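Side-chain contacts in BsaWI endonuclease (Geobacillus stearothermophilus, PDB 4ZSF), which is a restriction endonuclease of the PD-(D/E)XK class, captured here bound to DNA, and probably cleaves DNA with the help of metal ions: residues Asn2-Glu5 with Tyr6-Thr10; Leu257-Arg260 with Gln261-Asn264; Met94-Leu97 with Leu98-Ser102. All blocks are in the same frame, centred on the assembly; numbering follows the deposited sequence.

Contact 1 of 3, residues Asn2-Glu5 with Tyr6-Thr10; sequences NFFE and YCIST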
ATOM      1  N   ASN A   2      33.265 -10.754 -10.988  1.00 37.36           N
ATOM      2  CA  ASN A   2      32.927  -9.745  -9.981  1.00 36.20           C
ATOM      3  C   ASN A   2      31.615 -10.178  -9.285  1.00 33.30           C
ATOM      4  O   ASN A   2      31.033 -11.190  -9.686  1.00 30.60           O
ATOM      5  CB  ASN A   2      32.811  -8.348 -10.595  1.00 35.89           C
ATOM      6  CG  ASN A   2      31.732  -8.248 -11.654  1.00 39.41           C
ATOM      7  OD1 ASN A   2      30.591  -8.528 -11.399  1.00 38.43           O
ATOM      8  ND2 ASN A   2      32.099  -7.773 -12.854  1.00 44.44           N
ATOM      9  N   PHE A   3      31.175  -9.444  -8.257  1.00 31.27           N
ATOM     10  CA  PHE A   3      30.052  -9.952  -7.432  1.00 30.27           C
ATOM     11  C   PHE A   3      28.777  -9.965  -8.251  1.00 29.09           C
ATOM     12  O   PHE A   3      27.869 -10.776  -8.001  1.00 29.02           O
ATOM     13  CB  PHE A   3      29.850  -9.096  -6.154  1.00 28.76           C
ATOM     14  CG  PHE A   3      29.188  -7.766  -6.407  1.00 28.21           C
ATOM     15  CD1 PHE A   3      27.801  -7.636  -6.333  1.00 28.70           C
ATOM     16  CD2 PHE A   3      29.951  -6.622  -6.667  1.00 29.06           C
ATOM     17  CE1 PHE A   3      27.170  -6.424  -6.554  1.00 27.33           C
ATOM     18  CE2 PHE A   3      29.331  -5.404  -6.911  1.00 27.82           C
ATOM     19  CZ  PHE A   3      27.930  -5.291  -6.853  1.00 29.55           C
ATOM     20  N   PHE A   4      28.655  -9.015  -9.180  1.00 29.65           N
ATOM     21  CA  PHE A   4      27.417  -8.898  -9.933  1.00 32.17           C
ATOM     22  C   PHE A   4      27.270 -10.094 -10.889  1.00 33.13           C
ATOM     23  O   PHE A   4      26.202 -10.719 -10.939  1.00 31.18           O
ATOM     24  CB  PHE A   4      27.352  -7.570 -10.686  1.00 33.35           C
ATOM     25  CG  PHE A   4      26.075  -7.356 -11.400  1.00 34.41           C
ATOM     26  CD1 PHE A   4      25.878  -7.886 -12.666  1.00 41.05           C
ATOM     27  CD2 PHE A   4      25.087  -6.599 -10.849  1.00 38.86           C
ATOM     28  CE1 PHE A   4      24.657  -7.690 -13.343  1.00 40.55           C
ATOM     29  CE2 PHE A   4      23.865  -6.383 -11.542  1.00 39.03           C
ATOM     30  CZ  PHE A   4      23.678  -6.942 -12.781  1.00 38.90           C
ATOM     31  N   GLU A   5      28.344 -10.409 -11.629  1.00 30.76           N
ATOM     32  CA  GLU A   5      28.383 -11.603 -12.474  1.00 31.03           C
ATOM     33  C   GLU A   5      28.119 -12.857 -11.681  1.00 28.73           C
ATOM     34  O   GLU A   5      27.425 -13.754 -12.152  1.00 28.28           O
ATOM     35  CB  GLU A   5      29.741 -11.744 -13.165  1.00 39.33           C
ATOM     36  CG  GLU A   5      30.068 -10.530 -14.005  1.00 42.89           C
ATOM     37  CD  GLU A   5      31.503 -10.588 -14.582  1.00 48.74           C
ATOM     38  OE1 GLU A   5      32.485 -10.873 -13.851  1.00 45.59           O
ATOM     39  OE2 GLU A   5      31.631 -10.346 -15.792  1.00 54.05           O
ATOM     40  N   TYR A   6      28.709 -12.939 -10.502  1.00 26.99           N
ATOM     41  CA  TYR A   6      28.538 -14.088  -9.645  1.00 27.81           C
ATOM     42  C   TYR A   6      27.045 -14.233  -9.275  1.00 25.24           C
ATOM     43  O   TYR A   6      26.514 -15.349  -9.250  1.00 24.26           O
ATOM     44  CB  TYR A   6      29.377 -13.958  -8.370  1.00 25.57           C
ATOM     45  CG  TYR A   6      29.209 -15.127  -7.441  1.00 25.50           C
ATOM     46  CD1 TYR A   6      29.919 -16.293  -7.647  1.00 29.31           C
ATOM     47  CD2 TYR A   6      28.283 -15.093  -6.396  1.00 29.03           C
ATOM     48  CE1 TYR A   6      29.751 -17.413  -6.818  1.00 32.21           C
ATOM     49  CE2 TYR A   6      28.113 -16.196  -5.565  1.00 26.95           C
ATOM     50  CZ  TYR A   6      28.854 -17.337  -5.771  1.00 31.84           C
ATOM     51  OH  TYR A   6      28.689 -18.407  -4.945  1.00 36.84           O
ATOM     52  N   CYS A   7      26.411 -13.123  -8.941  1.00 23.97           N
ATOM     53  CA  CYS A   7      24.982 -13.215  -8.482  1.00 24.60           C
ATOM     54  C   CYS A   7      24.092 -13.645  -9.617  1.00 26.38           C
ATOM     55  O   CYS A   7      23.179 -14.459  -9.433  1.00 23.63           O
ATOM     56  CB  CYS A   7      24.464 -11.900  -7.938  1.00 26.11           C
ATOM     57  SG  CYS A   7      25.130 -11.556  -6.316  1.00 26.22           S
ATOM     58  N   ILE A   8      24.351 -13.084 -10.789  1.00 22.80           N
ATOM     59  CA  ILE A   8      23.523 -13.372 -11.959  1.00 25.75           C
ATOM     60  C   ILE A   8      23.593 -14.890 -12.238  1.00 26.47           C
ATOM     61  O   ILE A   8      22.557 -15.582 -12.455  1.00 26.68           O
ATOM     62  CB  ILE A   8      24.035 -12.630 -13.222  1.00 40.71           C
ATOM     63  CG1 ILE A   8      23.804 -11.111 -13.170  1.00 40.39           C
ATOM     64  CG2 ILE A   8      23.467 -13.243 -14.498  1.00 43.92           C
ATOM     65  CD1 ILE A   8      22.538 -10.698 -12.579  1.00 36.19           C
ATOM     66  N   SER A   9      24.810 -15.417 -12.213  0.60 26.29           N
ATOM     67  CA  SER A   9      25.025 -16.791 -12.659  0.60 26.87           C
ATOM     68  C   SER A   9      24.568 -17.755 -11.571  0.60 25.60           C
ATOM     69  O   SER A   9      24.003 -18.807 -11.856  0.60 24.38           O
ATOM     70  CB  SER A   9      26.501 -17.022 -13.032  0.60 27.79           C
ATOM     71  OG  SER A   9      27.310 -17.098 -11.876  0.60 28.85           O
ATOM     72  N   THR A  10      24.779 -17.378 -10.317  1.00 20.84           N
ATOM     73  CA  THR A  10      24.421 -18.240  -9.202  1.00 21.76           C
ATOM     74  C   THR A  10      22.901 -18.324  -8.992  1.00 20.79           C
ATOM     75  O   THR A  10      22.358 -19.428  -8.764  1.00 19.96           O
ATOM     76  CB  THR A  10      25.124 -17.761  -7.920  1.00 24.57           C
ATOM     77  OG1 THR A  10      26.561 -17.812  -8.124  1.00 26.64           O
ATOM     78  CG2 THR A  10      24.725 -18.605  -6.695  1.00 26.65           C
TER

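Contact 2 of 3, residues Leu257-Arg260 with Gln261-Asn264; sequences LHRR and QWFN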
ATOM      1  N   LEU A 257     -31.548  18.142   2.467  1.00 18.04           N
ATOM      2  CA  LEU A 257     -31.960  19.407   3.032  1.00 22.51           C
ATOM      3  C   LEU A 257     -33.257  19.263   3.843  1.00 24.27           C
ATOM      4  O   LEU A 257     -33.403  19.896   4.864  1.00 24.88           O
ATOM      5  CB  LEU A 257     -32.195  20.440   1.922  1.00 23.13           C
ATOM      6  CG  LEU A 257     -30.898  20.891   1.219  1.00 21.45           C
ATOM      7  CD1 LEU A 257     -31.332  21.647  -0.044  1.00 24.12           C
ATOM      8  CD2 LEU A 257     -30.071  21.794   2.203  1.00 24.15           C
ATOM      9  N   HIS A 258     -34.215  18.465   3.380  1.00 21.62           N
ATOM     10  CA  HIS A 258     -35.549  18.584   3.986  1.00 21.09           C
ATOM     11  C   HIS A 258     -36.021  17.391   4.794  1.00 22.29           C
ATOM     12  O   HIS A 258     -36.936  17.551   5.583  1.00 22.17           O
ATOM     13  CB  HIS A 258     -36.582  18.916   2.911  1.00 27.64           C
ATOM     14  CG  HIS A 258     -36.290  20.234   2.245  1.00 35.25           C
ATOM     15  ND1 HIS A 258     -36.131  20.377   0.879  1.00 37.75           N
ATOM     16  CD2 HIS A 258     -36.028  21.452   2.783  1.00 38.63           C
ATOM     17  CE1 HIS A 258     -35.830  21.641   0.603  1.00 37.06           C
ATOM     18  NE2 HIS A 258     -35.734  22.305   1.740  1.00 37.32           N
ATOM     19  N   ARG A 259     -35.419  16.225   4.597  1.00 20.99           N
ATOM     20  CA  ARG A 259     -35.847  15.033   5.362  1.00 20.41           C
ATOM     21  C   ARG A 259     -34.584  14.207   5.654  1.00 21.29           C
ATOM     22  O   ARG A 259     -34.532  13.012   5.413  1.00 22.00           O
ATOM     23  CB  ARG A 259     -36.956  14.254   4.605  1.00 21.63           C
ATOM     24  CG  ARG A 259     -36.676  13.937   3.152  1.00 22.87           C
ATOM     25  CD  ARG A 259     -38.004  13.539   2.392  1.00 25.46           C
ATOM     26  NE  ARG A 259     -38.940  14.657   2.476  1.00 28.70           N
ATOM     27  CZ  ARG A 259     -38.864  15.765   1.733  1.00 30.75           C
ATOM     28  NH1 ARG A 259     -37.944  15.906   0.751  1.00 27.71           N
ATOM     29  NH2 ARG A 259     -39.723  16.745   1.950  1.00 32.07           N
ATOM     30  N   ARG A 260     -33.551  14.868   6.190  1.00 18.33           N
ATOM     31  CA  ARG A 260     -32.250  14.179   6.343  1.00 17.41           C
ATOM     32  C   ARG A 260     -32.309  12.913   7.254  1.00 18.76           C
ATOM     33  O   ARG A 260     -31.491  11.969   7.118  1.00 21.95           O
ATOM     34  CB  ARG A 260     -31.227  15.180   6.900  1.00 17.59           C
ATOM     35  CG  ARG A 260     -29.833  14.591   6.900  1.00 19.67           C
ATOM     36  CD  ARG A 260     -28.783  15.637   7.362  1.00 19.86           C
ATOM     37  NE  ARG A 260     -27.449  15.010   7.443  1.00 19.69           N
ATOM     38  CZ  ARG A 260     -26.376  15.613   7.943  1.00 24.14           C
ATOM     39  NH1 ARG A 260     -26.476  16.841   8.415  1.00 21.27           N
ATOM     40  NH2 ARG A 260     -25.209  14.975   7.992  1.00 22.91           N
ATOM     41  N   GLN A 261     -33.298  12.856   8.151  1.00 17.19           N
ATOM     42  CA  GLN A 261     -33.398  11.749   9.100  1.00 19.57           C
ATOM     43  C   GLN A 261     -33.656  10.414   8.370  1.00 21.83           C
ATOM     44  O   GLN A 261     -33.436   9.337   8.939  1.00 20.74           O
ATOM     45  CB  GLN A 261     -34.507  11.986  10.127  1.00 18.97           C
ATOM     46  CG  GLN A 261     -35.959  12.024   9.549  1.00 24.94           C
ATOM     47  CD  GLN A 261     -36.376  13.370   8.944  1.00 22.92           C
ATOM     48  OE1 GLN A 261     -35.619  14.356   8.959  1.00 21.59           O
ATOM     49  NE2 GLN A 261     -37.569  13.392   8.365  1.00 22.76           N
ATOM     50  N   TRP A 262     -34.157  10.494   7.148  1.00 20.85           N
ATOM     51  CA  TRP A 262     -34.403   9.238   6.424  1.00 23.07           C
ATOM     52  C   TRP A 262     -33.291   9.005   5.395  1.00 22.80           C
ATOM     53  O   TRP A 262     -33.416   8.138   4.518  1.00 23.96           O
ATOM     54  CB  TRP A 262     -35.813   9.232   5.790  1.00 20.59           C
ATOM     55  CG  TRP A 262     -36.866   9.329   6.851  1.00 21.27           C
ATOM     56  CD1 TRP A 262     -36.908   8.648   8.053  1.00 22.49           C
ATOM     57  CD2 TRP A 262     -38.015  10.163   6.824  1.00 24.39           C
ATOM     58  NE1 TRP A 262     -38.001   9.042   8.767  1.00 25.25           N
ATOM     59  CE2 TRP A 262     -38.706   9.965   8.040  1.00 24.13           C
ATOM     60  CE3 TRP A 262     -38.509  11.099   5.890  1.00 23.03           C
ATOM     61  CZ2 TRP A 262     -39.898  10.632   8.365  1.00 26.62           C
ATOM     62  CZ3 TRP A 262     -39.700  11.768   6.217  1.00 24.54           C
ATOM     63  CH2 TRP A 262     -40.380  11.522   7.445  1.00 26.57           C
ATOM     64  N   PHE A 263     -32.153   9.689   5.561  1.00 18.51           N
ATOM     65  CA  PHE A 263     -31.035   9.513   4.601  1.00 18.67           C
ATOM     66  C   PHE A 263     -29.979   8.571   5.157  1.00 19.93           C
ATOM     67  O   PHE A 263     -28.797   8.851   5.057  1.00 22.17           O
ATOM     68  CB  PHE A 263     -30.398  10.855   4.241  1.00 18.97           C
ATOM     69  CG  PHE A 263     -30.069  10.968   2.754  1.00 19.92           C
ATOM     70  CD1 PHE A 263     -29.323   9.977   2.127  1.00 18.70           C
ATOM     71  CD2 PHE A 263     -30.523  12.045   1.997  1.00 20.98           C
ATOM     72  CE1 PHE A 263     -29.040  10.033   0.726  1.00 19.17           C
ATOM     73  CE2 PHE A 263     -30.265  12.120   0.615  1.00 21.00           C
ATOM     74  CZ  PHE A 263     -29.491  11.132  -0.025  1.00 19.37           C
ATOM     75  N   ASN A 264     -30.420   7.470   5.762  1.00 22.39           N
ATOM     76  CA  ASN A 264     -29.508   6.376   6.139  1.00 24.00           C
ATOM     77  C   ASN A 264     -29.330   5.463   4.901  1.00 20.59           C
ATOM     78  O   ASN A 264     -29.680   5.847   3.777  1.00 20.19           O
ATOM     79  CB  ASN A 264     -30.026   5.551   7.345  1.00 25.95           C
ATOM     80  CG  ASN A 264     -31.298   4.754   7.013  1.00 26.58           C
ATOM     81  OD1 ASN A 264     -31.954   4.970   5.972  1.00 26.64           O
ATOM     82  ND2 ASN A 264     -31.665   3.836   7.899  1.00 26.50           N
TER

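Contact 3 of 3, residues Met94-Leu97 with Leu98-Ser102; sequences MIKL and LGNSS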
ATOM      1  N   MET A  94     -11.375  15.017 -13.708  1.00 18.00           N
ATOM      2  CA  MET A  94     -12.237  14.847 -14.869  1.00 19.04           C
ATOM      3  C   MET A  94     -13.735  14.778 -14.446  1.00 16.80           C
ATOM      4  O   MET A  94     -14.615  15.390 -15.082  1.00 19.20           O
ATOM      5  CB  MET A  94     -11.879  13.561 -15.612  1.00 18.39           C
ATOM      6  CG  MET A  94     -12.716  13.421 -16.862  1.00 20.94           C
ATOM      7  SD  MET A  94     -12.341  11.861 -17.721  1.00 27.20           S
ATOM      8  CE  MET A  94     -13.415  10.795 -16.791  1.00 26.56           C
ATOM      9  N   ILE A  95     -14.027  13.964 -13.431  1.00 17.74           N
ATOM     10  CA  ILE A  95     -15.377  13.862 -12.919  1.00 16.27           C
ATOM     11  C   ILE A  95     -15.884  15.226 -12.410  1.00 19.71           C
ATOM     12  O   ILE A  95     -17.031  15.634 -12.653  1.00 19.62           O
ATOM     13  CB  ILE A  95     -15.457  12.797 -11.780  1.00 16.65           C
ATOM     14  CG1 ILE A  95     -15.034  11.429 -12.356  1.00 20.06           C
ATOM     15  CG2 ILE A  95     -16.879  12.791 -11.149  1.00 20.96           C
ATOM     16  CD1 ILE A  95     -15.938  10.976 -13.589  1.00 32.72           C
ATOM     17  N   LYS A  96     -15.034  15.915 -11.679  1.00 18.27           N
ATOM     18  CA  LYS A  96     -15.420  17.245 -11.176  1.00 19.21           C
ATOM     19  C   LYS A  96     -15.749  18.165 -12.351  1.00 21.16           C
ATOM     20  O   LYS A  96     -16.767  18.871 -12.301  1.00 23.32           O
ATOM     21  CB  LYS A  96     -14.288  17.850 -10.344  1.00 18.72           C
ATOM     22  CG  LYS A  96     -14.570  19.320  -9.881  1.00 23.78           C
ATOM     23  CD  LYS A  96     -13.367  19.832  -9.069  1.00 25.57           C
ATOM     24  CE  LYS A  96     -13.487  21.341  -8.862  1.00 28.79           C
ATOM     25  NZ  LYS A  96     -12.222  21.989  -8.399  1.00 30.12           N
ATOM     26  N   LEU A  97     -14.909  18.168 -13.394  1.00 21.44           N
ATOM     27  CA  LEU A  97     -15.123  19.105 -14.529  1.00 23.59           C
ATOM     28  C   LEU A  97     -16.413  18.727 -15.291  1.00 27.13           C
ATOM     29  O   LEU A  97     -17.258  19.585 -15.600  1.00 25.54           O
ATOM     30  CB  LEU A  97     -13.904  19.100 -15.465  1.00 24.78           C
ATOM     31  CG  LEU A  97     -13.957  19.761 -16.842  1.00 34.52           C
ATOM     32  CD1 LEU A  97     -13.970  21.263 -16.693  1.00 38.14           C
ATOM     33  CD2 LEU A  97     -12.693  19.363 -17.617  1.00 39.19           C
ATOM     34  N   LEU A  98     -16.590  17.435 -15.530  1.00 20.92           N
ATOM     35  CA  LEU A  98     -17.758  16.943 -16.250  1.00 21.68           C
ATOM     36  C   LEU A  98     -19.010  17.199 -15.449  1.00 24.35           C
ATOM     37  O   LEU A  98     -19.982  17.776 -15.975  1.00 27.84           O
ATOM     38  CB  LEU A  98     -17.634  15.452 -16.558  1.00 22.08           C
ATOM     39  CG  LEU A  98     -16.563  15.133 -17.624  1.00 24.79           C
ATOM     40  CD1 LEU A  98     -16.398  13.597 -17.648  1.00 24.61           C
ATOM     41  CD2 LEU A  98     -16.871  15.687 -19.030  1.00 25.28           C
ATOM     42  N   GLY A  99     -18.984  16.827 -14.185  1.00 20.60           N
ATOM     43  CA  GLY A  99     -20.137  16.989 -13.308  1.00 25.73           C
ATOM     44  C   GLY A  99     -20.528  18.442 -13.104  1.00 25.51           C
ATOM     45  O   GLY A  99     -21.721  18.797 -13.153  1.00 20.88           O
ATOM     46  N   ASN A 100     -19.533  19.315 -12.937  1.00 23.37           N
ATOM     47  CA  ASN A 100     -19.877  20.687 -12.586  1.00 23.69           C
ATOM     48  C   ASN A 100     -20.521  21.451 -13.725  1.00 25.51           C
ATOM     49  O   ASN A 100     -21.346  22.283 -13.476  1.00 29.55           O
ATOM     50  CB  ASN A 100     -18.656  21.429 -12.065  1.00 20.45           C
ATOM     51  CG  ASN A 100     -18.432  21.115 -10.605  1.00 23.22           C
ATOM     52  OD1 ASN A 100     -19.263  20.450 -10.004  1.00 23.88           O
ATOM     53  ND2 ASN A 100     -17.304  21.514 -10.053  1.00 24.83           N
ATOM     54  N   SER A 101     -20.230  21.088 -14.951  1.00 25.40           N
ATOM     55  CA  SER A 101     -20.894  21.766 -16.050  1.00 31.72           C
ATOM     56  C   SER A 101     -22.385  21.461 -16.037  1.00 29.96           C
ATOM     57  O   SER A 101     -23.179  22.248 -16.503  1.00 30.89           O
ATOM     58  CB  SER A 101     -20.304  21.348 -17.404  1.00 38.96           C
ATOM     59  OG  SER A 101     -20.546  19.951 -17.600  1.00 41.06           O
ATOM     60  N   SER A 102     -22.769  20.295 -15.577  1.00 26.39           N
ATOM     61  CA  SER A 102     -24.190  19.967 -15.495  1.00 27.01           C
ATOM     62  C   SER A 102     -24.873  20.356 -14.208  1.00 27.20           C
ATOM     63  O   SER A 102     -26.075  20.557 -14.209  1.00 29.05           O
ATOM     64  CB  SER A 102     -24.386  18.444 -15.683  1.00 32.21           C
ATOM     65  OG  SER A 102     -24.273  18.102 -17.042  1.00 38.47           O
TER

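Contact 1 of 3, residues Asn2-Glu5 with Tyr6-Thr10
The ring of Phe4 meets Ile8 one turn further along the helix. Phe4 CE1 lies 3.5 Å from Ile8 CG1, which approaches the ring obliquely, and Ile8 CD1 reaches on to CE1 and CZ. Phe4 CG stands anti to the backbone N (chi1 -176°), which carries the ring along the helix surface to Ile8. The ring of Phe3 has Phe4 CB over one face, near the rim. Thr10 OG1 sits 3.2 Å above the plane of the Tyr6 ring, over its centre. This is the start of helix 3-22, and Asn2 and Glu5 close it with a capping box. Asn2 is the N-cap: Glu5 N gives a nearly straight bond of 2.9 Å to Asn2 OD1. In return Asn2 N donates to Glu5 OE1 at 3.0 Å, on the anti side of the carboxylate. Tyr6 N then bonds to Asn2 O at 3.0 Å, the first of the regular i to i+4 bonds. Tyr6 O accepts from Thr10 N and from Thr10 OG1, the latter at 2.7 Å. Phe4, Cys7 and Ile8 also touch helix 49-65, while Tyr6 OH bonds to Ser39 OG on helix 25-43.

Contact 2 of 3, residues Leu257-Arg260 with Gln261-Asn264
A short 3-10 turn follows the C-terminal end of helix 243-258, and Arg259 and Trp262 meet across it. Arg259 is the first residue to leave helical backbone angles. Two i to i+3 bonds make the turn: Trp262 N donates to Arg259 O at 3.1 Å, and Phe263 N donates to Arg260 O at 2.8 Å.

On one side of the turn Arg259 CB packs against the six-membered ring of Trp262, with Arg259 CB 3.7 Å from Trp262 CE3. The approach is oblique. Gln261 folds back into the same cluster. Its CG lies between the backbone N and the carbonyl carbon (chi1 65°), and the chain bends again at chi2 (-82°). Its amide is thereby laid beside the Arg259 backbone, with Gln261 NE2 3.8 Å from Arg259 CA. Gln261 NE2 also lies 3.2 Å above the plane of the Trp262 ring, offset toward the rim. Phe263 CB packs on Arg260 O at 3.3 Å.

Arg259 NH1 forms salt bridges with Asp255 and Glu254 of helix 243-258. Arg260 runs out fully extended, and its guanidinium bonds to the carbonyls of Ala185 and Phe186, forms a salt bridge with Asp131 on helix 129-140 and makes a cation-pi contact with Phe187. Phe263 stacks with Trp267, meets His221 edge-to-face and packs back on Ala252 and Trp256 of helix 243-258, while Leu257, near the end of that helix, touches Val150 and Asn152 of strand 146-152.

Contact 3 of 3, residues Met94-Leu97 with Leu98-Ser102
Leu98 packs back against Met94, one helical turn earlier. Leu98 CB lies 3.4 Å from Met94 O. Leu98 CG comes closer still to Met94 O, at 3.2 Å. Leu98 CG is anti to its own carbonyl carbon (chi1 -70°), which leans the branch back over the preceding turn. At the tip, Leu98 CD1 rests 3.8 Å from Met94 CG and also reaches the Met94 methyl, CE. Beneath this apolar pair, Leu98 N donates to Met94 O at 2.9 Å.

Lys96 and Asn100 form a second pair with the same spacing. Asn100 CB lies 3.2 Å from Lys96 O, and Asn100 ND2 lies 3.5 Å from Lys96 CG. The amide is thus set against the aliphatic part of the extended lysine chain. The polar ends have partners elsewhere: Asn100 OD1 accepts from Ile110 N on strand 108-112, and Lys96 NZ forms a salt bridge with Asp115 and a hydrogen bond to a succinic acid molecule, probably from the crystallisation liquor. Ser101 OG turns back to its own helix and donates to Leu98 O at 2.8 Å.

Met94, Leu97 and Leu98 pack on Met37 and Ile38 of the second subunit, and Leu98 also touches Ile240 and Leu242. Met94-Leu98 and Lys96-Asn100 are i to i+4 pairs near the end of the long helix 70-103, which here serves both the subunit interface and strand 108-112, outermost in the sheet of this chain.

In the fold
The three contacts follow the chain in the order 1, 3, 2. Contact 1 belongs to the N-terminal helices, far from the other two: its centre is about 55 Å from that of contact 3 and about 67 Å from that of contact 2. Helix 70-103 spans much of that separation, with contact 3 near its far end. Contacts 2 and 3 have centres about 25 Å apart. The Leu98 side chain of contact 3 is about 8 Å from that of Asp239, a calcium ligand in a structure of this protein, though no calcium is bound to it in this chain. Contact 3 also comes closest to the DNA, about 10 Å between nearest atoms.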